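Local atomic coordinates of lactose Operon Repressor (Escherichia coli, PDB entry 1JYE), a protein that represses transcription of the lactose operon by binding operator DNA, and releases that DNA when an inducer sugar binds to its core. Residues 180-191 with 210-220; 279-290 with 321-329. The protein carries 1 engineered substitution. All blocks are in the same frame, centred on the assembly; numbering follows the deposited sequence.

Interaction 1 (180-191 with 210-220)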
loop_
_atom_site.group_PDB
_atom_site.type_symbol
_atom_site.label_atom_id
_atom_site.label_comp_id
_atom_site.label_asym_id
_atom_site.label_seq_id
_atom_site.Cartn_x
_atom_site.Cartn_y
_atom_site.Cartn_z
ATOM N N GLN A 180 -23.486 13.676 -19.088
ATOM C CA GLN A 180 -24.768 12.978 -19.138
ATOM C C GLN A 180 -24.560 11.499 -19.466
ATOM O O GLN A 180 -25.400 10.664 -19.136
ATOM C CB GLN A 180 -25.672 13.616 -20.197
ATOM C CG GLN A 180 -26.029 15.069 -19.923
ATOM C CD GLN A 180 -26.906 15.239 -18.699
ATOM O OE1 GLN A 180 -26.499 14.929 -17.580
ATOM N NE2 GLN A 180 -28.121 15.736 -18.907
ATOM N N GLN A 181 -23.445 11.187 -20.126
ATOM C CA GLN A 181 -23.098 9.812 -20.498
ATOM C C GLN A 181 -22.051 9.326 -19.505
ATOM O O GLN A 181 -20.853 9.521 -19.709
ATOM C CB GLN A 181 -22.513 9.773 -21.912
ATOM C CG GLN A 181 -23.488 10.145 -23.019
ATOM C CD GLN A 181 -24.587 9.116 -23.193
ATOM O OE1 GLN A 181 -25.538 9.065 -22.413
ATOM N NE2 GLN A 181 -24.455 8.280 -24.216
ATOM N N ILE A 182 -22.509 8.673 -18.445
ATOM C CA ILE A 182 -21.617 8.217 -17.388
ATOM C C ILE A 182 -21.595 6.711 -17.163
ATOM O O ILE A 182 -22.626 6.045 -17.222
ATOM C CB ILE A 182 -21.998 8.924 -16.071
ATOM C CG1 ILE A 182 -21.916 10.440 -16.278
ATOM C CG2 ILE A 182 -21.082 8.472 -14.931
ATOM C CD1 ILE A 182 -22.460 11.263 -15.131
ATOM N N ALA A 183 -20.402 6.176 -16.909
ATOM C CA ALA A 183 -20.252 4.753 -16.650
ATOM C C ALA A 183 -19.751 4.581 -15.222
ATOM O O ALA A 183 -19.067 5.458 -14.688
ATOM C CB ALA A 183 -19.264 4.128 -17.634
ATOM N N LEU A 184 -20.106 3.458 -14.608
ATOM C CA LEU A 184 -19.704 3.164 -13.240
ATOM C C LEU A 184 -18.808 1.938 -13.178
ATOM O O LEU A 184 -19.061 0.942 -13.851
ATOM C CB LEU A 184 -20.934 2.895 -12.366
ATOM C CG LEU A 184 -22.069 3.922 -12.376
ATOM C CD1 LEU A 184 -23.194 3.434 -11.459
ATOM C CD2 LEU A 184 -21.553 5.275 -11.926
ATOM N N LEU A 185 -17.752 2.015 -12.374
ATOM C CA LEU A 185 -16.860 0.876 -12.186
ATOM C C LEU A 185 -16.822 0.659 -10.683
ATOM O O LEU A 185 -16.106 1.352 -9.957
ATOM C CB LEU A 185 -15.453 1.164 -12.723
ATOM C CG LEU A 185 -14.423 0.059 -12.444
ATOM C CD1 LEU A 185 -14.969 -1.300 -12.875
ATOM C CD2 LEU A 185 -13.133 0.376 -13.187
ATOM N N ALA A 186 -17.615 -0.304 -10.227
ATOM C CA ALA A 186 -17.734 -0.612 -8.809
ATOM C C ALA A 186 -16.638 -1.515 -8.277
ATOM O O ALA A 186 -15.938 -2.183 -9.038
ATOM C CB ALA A 186 -19.099 -1.254 -8.542
ATOM N N GLY A 187 -16.498 -1.516 -6.956
ATOM C CA GLY A 187 -15.530 -2.381 -6.310
ATOM C C GLY A 187 -16.189 -3.747 -6.219
ATOM O O GLY A 187 -17.335 -3.897 -6.645
ATOM N N PRO A 188 -15.508 -4.761 -5.672
ATOM C CA PRO A 188 -16.102 -6.096 -5.565
ATOM C C PRO A 188 -17.345 -6.058 -4.679
ATOM O O PRO A 188 -17.277 -5.667 -3.517
ATOM C CB PRO A 188 -14.963 -6.931 -4.983
ATOM C CG PRO A 188 -14.205 -5.933 -4.150
ATOM C CD PRO A 188 -14.179 -4.714 -5.036
ATOM N N LEU A 189 -18.482 -6.468 -5.229
ATOM C CA LEU A 189 -19.720 -6.410 -4.462
ATOM C C LEU A 189 -19.802 -7.324 -3.248
ATOM O O LEU A 189 -20.790 -7.299 -2.522
ATOM C CB LEU A 189 -20.924 -6.617 -5.389
ATOM C CG LEU A 189 -21.022 -5.545 -6.483
ATOM C CD1 LEU A 189 -22.331 -5.722 -7.242
ATOM C CD2 LEU A 189 -20.952 -4.144 -5.867
ATOM N N SER A 190 -18.762 -8.121 -3.014
ATOM C CA SER A 190 -18.744 -8.983 -1.837
ATOM C C SER A 190 -18.429 -8.086 -0.639
ATOM O O SER A 190 -18.650 -8.463 0.514
ATOM C CB SER A 190 -17.665 -10.059 -1.979
ATOM O OG SER A 190 -16.404 -9.470 -2.237
ATOM N N SER A 191 -17.923 -6.889 -0.931
ATOM C CA SER A 191 -17.563 -5.907 0.091
ATOM C C SER A 191 -18.667 -4.887 0.358
ATOM O O SER A 191 -19.133 -4.219 -0.563
ATOM C CB SER A 191 -16.299 -5.157 -0.331
ATOM O OG SER A 191 -16.204 -3.910 0.338
ATOM N N ILE A 210 -30.393 10.840 -14.443
ATOM C CA ILE A 210 -29.443 10.215 -15.348
ATOM C C ILE A 210 -29.306 8.730 -15.057
ATOM O O ILE A 210 -29.182 8.324 -13.900
ATOM C CB ILE A 210 -28.032 10.837 -15.201
ATOM C CG1 ILE A 210 -28.059 12.304 -15.626
ATOM C CG2 ILE A 210 -27.025 10.039 -16.031
ATOM C CD1 ILE A 210 -26.784 13.054 -15.293
ATOM N N GLN A 211 -29.352 7.922 -16.110
ATOM C CA GLN A 211 -29.151 6.488 -15.979
ATOM C C GLN A 211 -27.782 6.237 -16.614
ATOM O O GLN A 211 -27.530 6.657 -17.743
ATOM C CB GLN A 211 -30.235 5.706 -16.727
ATOM C CG GLN A 211 -31.580 5.691 -16.008
ATOM C CD GLN A 211 -32.600 4.801 -16.698
ATOM O OE1 GLN A 211 -32.986 5.055 -17.834
ATOM N NE2 GLN A 211 -33.035 3.747 -16.011
ATOM N N PRO A 212 -26.868 5.574 -15.887
ATOM C CA PRO A 212 -25.539 5.312 -16.454
ATOM C C PRO A 212 -25.618 4.457 -17.715
ATOM O O PRO A 212 -26.495 3.599 -17.828
ATOM C CB PRO A 212 -24.811 4.609 -15.309
ATOM C CG PRO A 212 -25.915 3.897 -14.588
ATOM C CD PRO A 212 -27.015 4.945 -14.565
ATOM N N ILE A 213 -24.710 4.684 -18.662
ATOM C CA ILE A 213 -24.736 3.905 -19.897
ATOM C C ILE A 213 -24.094 2.538 -19.729
ATOM O O ILE A 213 -24.158 1.697 -20.627
ATOM C CB ILE A 213 -24.058 4.649 -21.073
ATOM C CG1 ILE A 213 -22.574 4.880 -20.784
ATOM C CG2 ILE A 213 -24.758 5.974 -21.312
ATOM C CD1 ILE A 213 -21.824 5.450 -21.976
ATOM N N ALA A 214 -23.473 2.318 -18.575
ATOM C CA ALA A 214 -22.850 1.040 -18.280
ATOM C C ALA A 214 -22.333 1.014 -16.855
ATOM O O ALA A 214 -21.962 2.047 -16.301
ATOM C CB ALA A 214 -21.697 0.774 -19.249
ATOM N N GLU A 215 -22.349 -0.169 -16.255
ATOM C CA GLU A 215 -21.821 -0.345 -14.913
ATOM C C GLU A 215 -21.159 -1.708 -14.864
ATOM O O GLU A 215 -21.714 -2.710 -15.329
ATOM C CB GLU A 215 -22.908 -0.209 -13.831
ATOM C CG GLU A 215 -24.038 -1.228 -13.845
ATOM C CD GLU A 215 -24.959 -1.064 -12.639
ATOM O OE1 GLU A 215 -26.191 -0.986 -12.830
ATOM O OE2 GLU A 215 -24.450 -1.009 -11.496
ATOM N N ARG A 216 -19.946 -1.727 -14.329
ATOM C CA ARG A 216 -19.171 -2.950 -14.224
ATOM C C ARG A 216 -18.635 -3.105 -12.812
ATOM O O ARG A 216 -18.840 -2.236 -11.960
ATOM C CB ARG A 216 -18.027 -2.929 -15.243
ATOM C CG ARG A 216 -18.490 -3.244 -16.665
ATOM C CD ARG A 216 -17.438 -2.872 -17.699
ATOM N NE ARG A 216 -17.775 -3.384 -19.026
ATOM C CZ ARG A 216 -17.555 -4.633 -19.424
ATOM N NH1 ARG A 216 -16.991 -5.508 -18.600
ATOM N NH2 ARG A 216 -17.894 -5.011 -20.652
ATOM N N GLU A 217 -17.946 -4.217 -12.575
ATOM C CA GLU A 217 -17.411 -4.526 -11.257
ATOM C C GLU A 217 -15.960 -4.989 -11.336
ATOM O O GLU A 217 -15.621 -5.847 -12.151
ATOM C CB GLU A 217 -18.266 -5.627 -10.623
ATOM C CG GLU A 217 -17.858 -6.045 -9.225
ATOM C CD GLU A 217 -18.644 -7.249 -8.738
ATOM O OE1 GLU A 217 -19.686 -7.578 -9.356
ATOM O OE2 GLU A 217 -18.233 -7.863 -7.735
ATOM N N GLY A 218 -15.117 -4.418 -10.480
ATOM C CA GLY A 218 -13.709 -4.784 -10.447
ATOM C C GLY A 218 -13.359 -5.434 -9.120
ATOM O O GLY A 218 -14.248 -5.926 -8.426
ATOM N N ASP A 219 -12.078 -5.441 -8.749
ATOM C CA ASP A 219 -11.680 -6.063 -7.488
ATOM C C ASP A 219 -10.732 -5.217 -6.633
ATOM O O ASP A 219 -10.011 -5.759 -5.788
ATOM C CB ASP A 219 -11.039 -7.438 -7.748
ATOM C CG ASP A 219 -9.719 -7.343 -8.504
ATOM O OD1 ASP A 219 -9.176 -6.230 -8.633
ATOM O OD2 ASP A 219 -9.219 -8.394 -8.964
ATOM N N TRP A 220 -10.759 -3.902 -6.855
ATOM C CA TRP A 220 -9.928 -2.918 -6.147
ATOM C C TRP A 220 -8.549 -2.742 -6.792
ATOM O O TRP A 220 -7.847 -1.774 -6.494
ATOM C CB TRP A 220 -9.716 -3.297 -4.671
ATOM C CG TRP A 220 -10.942 -3.318 -3.776
ATOM C CD1 TRP A 220 -11.256 -4.284 -2.860
ATOM C CD2 TRP A 220 -11.949 -2.298 -3.635
ATOM N NE1 TRP A 220 -12.382 -3.931 -2.158
ATOM C CE2 TRP A 220 -12.829 -2.719 -2.612
ATOM C CE3 TRP A 220 -12.189 -1.071 -4.271
ATOM C CZ2 TRP A 220 -13.935 -1.956 -2.206
ATOM C CZ3 TRP A 220 -13.292 -0.309 -3.865
ATOM C CH2 TRP A 220 -14.149 -0.760 -2.842
HETATM O O HOH W 1 -25.265 8.203 -18.486
#
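P188 sets the CG-CD edge of its ring over one face of the W220 indole, the two side chains crossing at about a right angle, with CD 3.4 Å from the centroid of the five-membered ring and almost straight above it. G187 continues this CH-pi cover, its CA lying 4.0 Å from the centroid of the six-membered ring; a side-chain carbon on this glycine would run into the indole. S191 OG arrives differently, in the ring plane at the edge near CZ2.

E217 reaches the type I beta turn from P188 to S191. Its carboxylate passes G187 to meet L189 because chi1 (-179°) swings CG away from the backbone N and the chain then runs straight. L189 N donates to E217 OE2 over 2.9 Å; the N-H points well at that oxygen (164°), yet meets it from above the carboxylate plane. L189 CG also lies 3.7 Å from E217 CD, so the leucine side chain rests against the carboxylate whose OE2 its backbone N binds.

Behind this end, two parallel strands exchange regular backbone bonds: R216 N reaches L184 O at 2.9 Å, and R216 O takes A186 N. L184 packs its CG against P212 CB (4.1 Å), while R216 turns its guanidinium outward to a salt bridge with E235. A glycerol, probably from the crystallisation liquor, lies about 4 Å from the W220 side chain and may mark a pocket at these carboxyl ends. Such strands, joined through helix 192-207, form the beta-alpha-beta crossover of the periplasmic-binding-protein fold.

Interaction 2 (279-290 with 321-329); sequences SSCYIPPLTTIK and VSLVKRKTT
R326 spreads its guanidinium over S280, whose CA stands 3.7 Å above the centre of one face, while V324 CG1 covers the opposite face. The group is thus sandwiched, and hydrogen bonds limit its rotation. NH1 gives one to L286 O at 2.8 Å, in the carbonyl plane, and another at 3.0 Å to S279 OG, which is itself hydrogen-bonded to T276 O; both are bent, their acceptors tilted from the guanidinium plane. NH2 continues to a salt bridge with D275. A leucine here would probably leave L286 O and D275 without their mate and strip S280 of the flat group that covers it.

A knot of threonines lies beside this arginine. T287 OG1, anti to the carbonyl carbon (chi1 -69°), receives R326 N at 2.9 Å and meets T329 OG1 tip to tip in a second hydrogen bond. T328 OG1 accepts T287 N at 2.9 Å along a nearly straight N-H (172°) and also bonds V270 O. In this way the buried T287 is gripped through both its backbone and its hydroxyl.

Further along, P285 O accepts K327 N. P285 and K327 lie side by side, and P284, which follows a cis peptide bond, sets its CB 3.7 Å from K327 CB. The neighbouring I283 packs on I283 of the second subunit.

At the other end T288 and V324 form an antiparallel hydrogen-bonded pair, with V324 N 2.8 Å from T288 O. The next pair is non-hydrogen-bonded, and there I289 CD1 touches L323 CD1 at 3.8 Å. This antiparallel pairing of an outgoing and a returning strand, with strand 158-161 alongside 316-324, is characteristic of the hinge between the two lobes of the periplasmic-binding-protein fold.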
loop_
_atom_site.group_PDB
_atom_site.type_symbol
_atom_site.label_atom_id
_atom_site.label_comp_id
_atom_site.label_asym_id
_atom_site.label_seq_id
_atom_site.Cartn_x
_atom_site.Cartn_y
_atom_site.Cartn_z
ATOM N N SER A 279 -2.093 9.036 -6.069
ATOM C CA SER A 279 -3.042 9.680 -6.973
ATOM C C SER A 279 -2.662 11.075 -7.454
ATOM O O SER A 279 -3.049 11.478 -8.549
ATOM C CB SER A 279 -4.451 9.706 -6.352
ATOM O OG SER A 279 -4.528 10.587 -5.249
ATOM N N SER A 280 -1.904 11.811 -6.649
ATOM C CA SER A 280 -1.496 13.156 -7.033
ATOM C C SER A 280 -0.463 13.112 -8.155
ATOM O O SER A 280 -0.177 14.130 -8.787
ATOM C CB SER A 280 -0.907 13.890 -5.828
ATOM O OG SER A 280 0.259 13.231 -5.364
ATOM N N CYS A 281 0.101 11.934 -8.402
ATOM C CA CYS A 281 1.107 11.798 -9.446
ATOM C C CYS A 281 0.710 10.891 -10.602
ATOM O O CYS A 281 1.557 10.455 -11.378
ATOM C CB CYS A 281 2.437 11.346 -8.839
ATOM S SG CYS A 281 3.233 12.661 -7.894
ATOM N N TYR A 282 -0.579 10.585 -10.714
ATOM C CA TYR A 282 -1.027 9.782 -11.838
ATOM C C TYR A 282 -0.912 10.711 -13.038
ATOM O O TYR A 282 -0.722 11.917 -12.874
ATOM C CB TYR A 282 -2.487 9.342 -11.665
ATOM C CG TYR A 282 -2.697 8.212 -10.683
ATOM C CD1 TYR A 282 -1.615 7.564 -10.082
ATOM C CD2 TYR A 282 -3.983 7.757 -10.385
ATOM C CE1 TYR A 282 -1.809 6.493 -9.218
ATOM C CE2 TYR A 282 -4.187 6.690 -9.523
ATOM C CZ TYR A 282 -3.101 6.061 -8.945
ATOM O OH TYR A 282 -3.298 4.991 -8.107
ATOM N N ILE A 283 -1.032 10.160 -14.240
ATOM C CA ILE A 283 -0.932 10.966 -15.447
ATOM C C ILE A 283 -2.236 10.950 -16.237
ATOM O O ILE A 283 -2.541 9.970 -16.916
ATOM C CB ILE A 283 0.203 10.455 -16.359
ATOM C CG1 ILE A 283 1.527 10.463 -15.590
ATOM C CG2 ILE A 283 0.299 11.327 -17.605
ATOM C CD1 ILE A 283 2.693 9.864 -16.362
ATOM N N PRO A 284 -3.033 12.031 -16.141
ATOM C CA PRO A 284 -2.760 13.228 -15.336
ATOM C C PRO A 284 -3.242 13.038 -13.896
ATOM O O PRO A 284 -3.907 12.046 -13.590
ATOM C CB PRO A 284 -3.541 14.311 -16.070
ATOM C CG PRO A 284 -4.747 13.576 -16.528
ATOM C CD PRO A 284 -4.178 12.263 -17.041
ATOM N N PRO A 285 -2.904 13.977 -12.993
ATOM C CA PRO A 285 -3.330 13.869 -11.593
ATOM C C PRO A 285 -4.828 13.599 -11.495
ATOM O O PRO A 285 -5.635 14.236 -12.172
ATOM C CB PRO A 285 -2.905 15.207 -11.007
ATOM C CG PRO A 285 -1.597 15.440 -11.725
ATOM C CD PRO A 285 -1.967 15.105 -13.164
ATOM N N LEU A 286 -5.173 12.657 -10.628
ATOM C CA LEU A 286 -6.545 12.187 -10.458
ATOM C C LEU A 286 -7.504 12.902 -9.512
ATOM O O LEU A 286 -7.220 13.082 -8.329
ATOM C CB LEU A 286 -6.487 10.705 -10.071
ATOM C CG LEU A 286 -7.797 9.963 -9.811
ATOM C CD1 LEU A 286 -8.588 9.848 -11.112
ATOM C CD2 LEU A 286 -7.489 8.579 -9.250
ATOM N N THR A 287 -8.655 13.296 -10.049
ATOM C CA THR A 287 -9.698 13.922 -9.245
ATOM C C THR A 287 -10.256 12.743 -8.462
ATOM O O THR A 287 -10.530 11.692 -9.041
ATOM C CB THR A 287 -10.805 14.517 -10.127
ATOM O OG1 THR A 287 -10.282 15.642 -10.839
ATOM C CG2 THR A 287 -11.994 14.958 -9.276
ATOM N N THR A 288 -10.442 12.913 -7.160
ATOM C CA THR A 288 -10.901 11.802 -6.344
ATOM C C THR A 288 -11.636 12.253 -5.082
ATOM O O THR A 288 -11.827 13.447 -4.854
ATOM C CB THR A 288 -9.672 10.937 -5.958
ATOM O OG1 THR A 288 -10.080 9.799 -5.199
ATOM C CG2 THR A 288 -8.674 11.773 -5.151
ATOM N N ILE A 289 -12.057 11.279 -4.281
ATOM C CA ILE A 289 -12.756 11.539 -3.027
ATOM C C ILE A 289 -11.809 11.160 -1.898
ATOM O O ILE A 289 -11.390 10.006 -1.785
ATOM C CB ILE A 289 -14.028 10.680 -2.896
ATOM C CG1 ILE A 289 -14.967 10.951 -4.075
ATOM C CG2 ILE A 289 -14.705 10.957 -1.559
ATOM C CD1 ILE A 289 -15.406 12.397 -4.205
ATOM N N LYS A 290 -11.471 12.130 -1.061
ATOM C CA LYS A 290 -10.556 11.861 0.033
ATOM C C LYS A 290 -11.174 11.160 1.234
ATOM O O LYS A 290 -12.166 11.623 1.798
ATOM C CB LYS A 290 -9.903 13.162 0.507
ATOM C CG LYS A 290 -8.988 12.984 1.716
ATOM C CD LYS A 290 -8.341 14.309 2.105
ATOM C CE LYS A 290 -7.415 14.146 3.301
ATOM N NZ LYS A 290 -6.734 15.428 3.633
ATOM N N VAL A 321 -15.894 13.267 4.214
ATOM C CA VAL A 321 -15.039 13.032 3.061
ATOM C C VAL A 321 -15.105 14.328 2.264
ATOM O O VAL A 321 -15.952 15.185 2.532
ATOM C CB VAL A 321 -15.538 11.858 2.178
ATOM C CG1 VAL A 321 -15.498 10.559 2.976
ATOM C CG2 VAL A 321 -16.957 12.138 1.668
ATOM N N SER A 322 -14.212 14.484 1.298
ATOM C CA SER A 322 -14.205 15.690 0.488
ATOM C C SER A 322 -13.760 15.376 -0.928
ATOM O O SER A 322 -13.143 14.342 -1.184
ATOM C CB SER A 322 -13.276 16.742 1.105
ATOM O OG SER A 322 -11.934 16.290 1.119
ATOM N N LEU A 323 -14.096 16.271 -1.848
ATOM C CA LEU A 323 -13.730 16.118 -3.247
ATOM C C LEU A 323 -12.401 16.817 -3.491
ATOM O O LEU A 323 -12.220 17.972 -3.107
ATOM C CB LEU A 323 -14.798 16.751 -4.140
ATOM C CG LEU A 323 -14.502 16.870 -5.637
ATOM C CD1 LEU A 323 -14.483 15.487 -6.269
ATOM C CD2 LEU A 323 -15.572 17.744 -6.298
ATOM N N VAL A 324 -11.473 16.109 -4.125
ATOM C CA VAL A 324 -10.165 16.672 -4.443
ATOM C C VAL A 324 -10.139 16.824 -5.957
ATOM O O VAL A 324 -10.030 15.839 -6.683
ATOM C CB VAL A 324 -9.026 15.729 -4.000
ATOM C CG1 VAL A 324 -7.679 16.344 -4.355
ATOM C CG2 VAL A 324 -9.119 15.471 -2.501
ATOM N N LYS A 325 -10.266 18.056 -6.432
ATOM C CA LYS A 325 -10.278 18.313 -7.865
ATOM C C LYS A 325 -8.877 18.400 -8.439
ATOM O O LYS A 325 -8.066 19.211 -7.995
ATOM C CB LYS A 325 -11.023 19.617 -8.169
ATOM C CG LYS A 325 -12.492 19.608 -7.775
ATOM C CD LYS A 325 -13.154 20.934 -8.137
ATOM C CE LYS A 325 -14.606 20.975 -7.693
ATOM N NZ LYS A 325 -15.248 22.271 -8.052
ATOM N N ARG A 326 -8.597 17.559 -9.426
ATOM C CA ARG A 326 -7.293 17.580 -10.066
ATOM C C ARG A 326 -7.397 17.755 -11.583
ATOM O O ARG A 326 -8.104 18.651 -12.051
ATOM C CB ARG A 326 -6.489 16.327 -9.691
ATOM C CG ARG A 326 -6.176 16.257 -8.196
ATOM C CD ARG A 326 -4.915 15.440 -7.915
ATOM N NE ARG A 326 -4.591 15.384 -6.490
ATOM C CZ ARG A 326 -4.835 14.343 -5.699
ATOM N NH1 ARG A 326 -5.417 13.250 -6.180
ATOM N NH2 ARG A 326 -4.477 14.388 -4.423
ATOM N N LYS A 327 -6.737 16.895 -12.355
ATOM C CA LYS A 327 -6.718 17.052 -13.808
ATOM C C LYS A 327 -7.476 16.046 -14.665
ATOM O O LYS A 327 -7.360 16.081 -15.891
ATOM C CB LYS A 327 -5.260 17.072 -14.286
ATOM C CG LYS A 327 -4.387 18.123 -13.615
ATOM C CD LYS A 327 -4.816 19.524 -14.005
ATOM C CE LYS A 327 -3.880 20.569 -13.419
ATOM N NZ LYS A 327 -4.274 21.942 -13.839
ATOM N N THR A 328 -8.255 15.164 -14.051
ATOM C CA THR A 328 -8.962 14.150 -14.825
ATOM C C THR A 328 -10.442 14.416 -15.075
ATOM O O THR A 328 -11.140 13.550 -15.603
ATOM C CB THR A 328 -8.833 12.776 -14.159
ATOM O OG1 THR A 328 -9.340 12.852 -12.822
ATOM C CG2 THR A 328 -7.362 12.341 -14.116
ATOM N N THR A 329 -10.912 15.600 -14.703
ATOM C CA THR A 329 -12.316 15.952 -14.904
ATOM C C THR A 329 -12.488 17.307 -15.583
ATOM O O THR A 329 -12.042 18.342 -15.076
ATOM C CB THR A 329 -13.097 15.961 -13.570
ATOM O OG1 THR A 329 -12.379 16.723 -12.591
ATOM C CG2 THR A 329 -13.301 14.544 -13.065
#

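In the fold
Followed from the N terminus, the modelled chain passes through one parallel sheet and runs through strand 158-161 before reaching interaction 1. That contact closes a short loop round helix 192-207 and sets strand 214-217 at the edge of the second parallel sheet. The chain then adds strands 241-244 and 269-271 to this sheet, and only afterwards opens interaction 2, whose loop holds helix 293-308 and the first part of strand 316-324. The two loops therefore follow in series, neither nested nor crossed. Their centres are 18 Å apart and they do not touch, but both border the same sheet: interaction 1 builds one edge, while 279-290 and 321-329 bond to its opposite edge, at strand 269-271 and just beyond it.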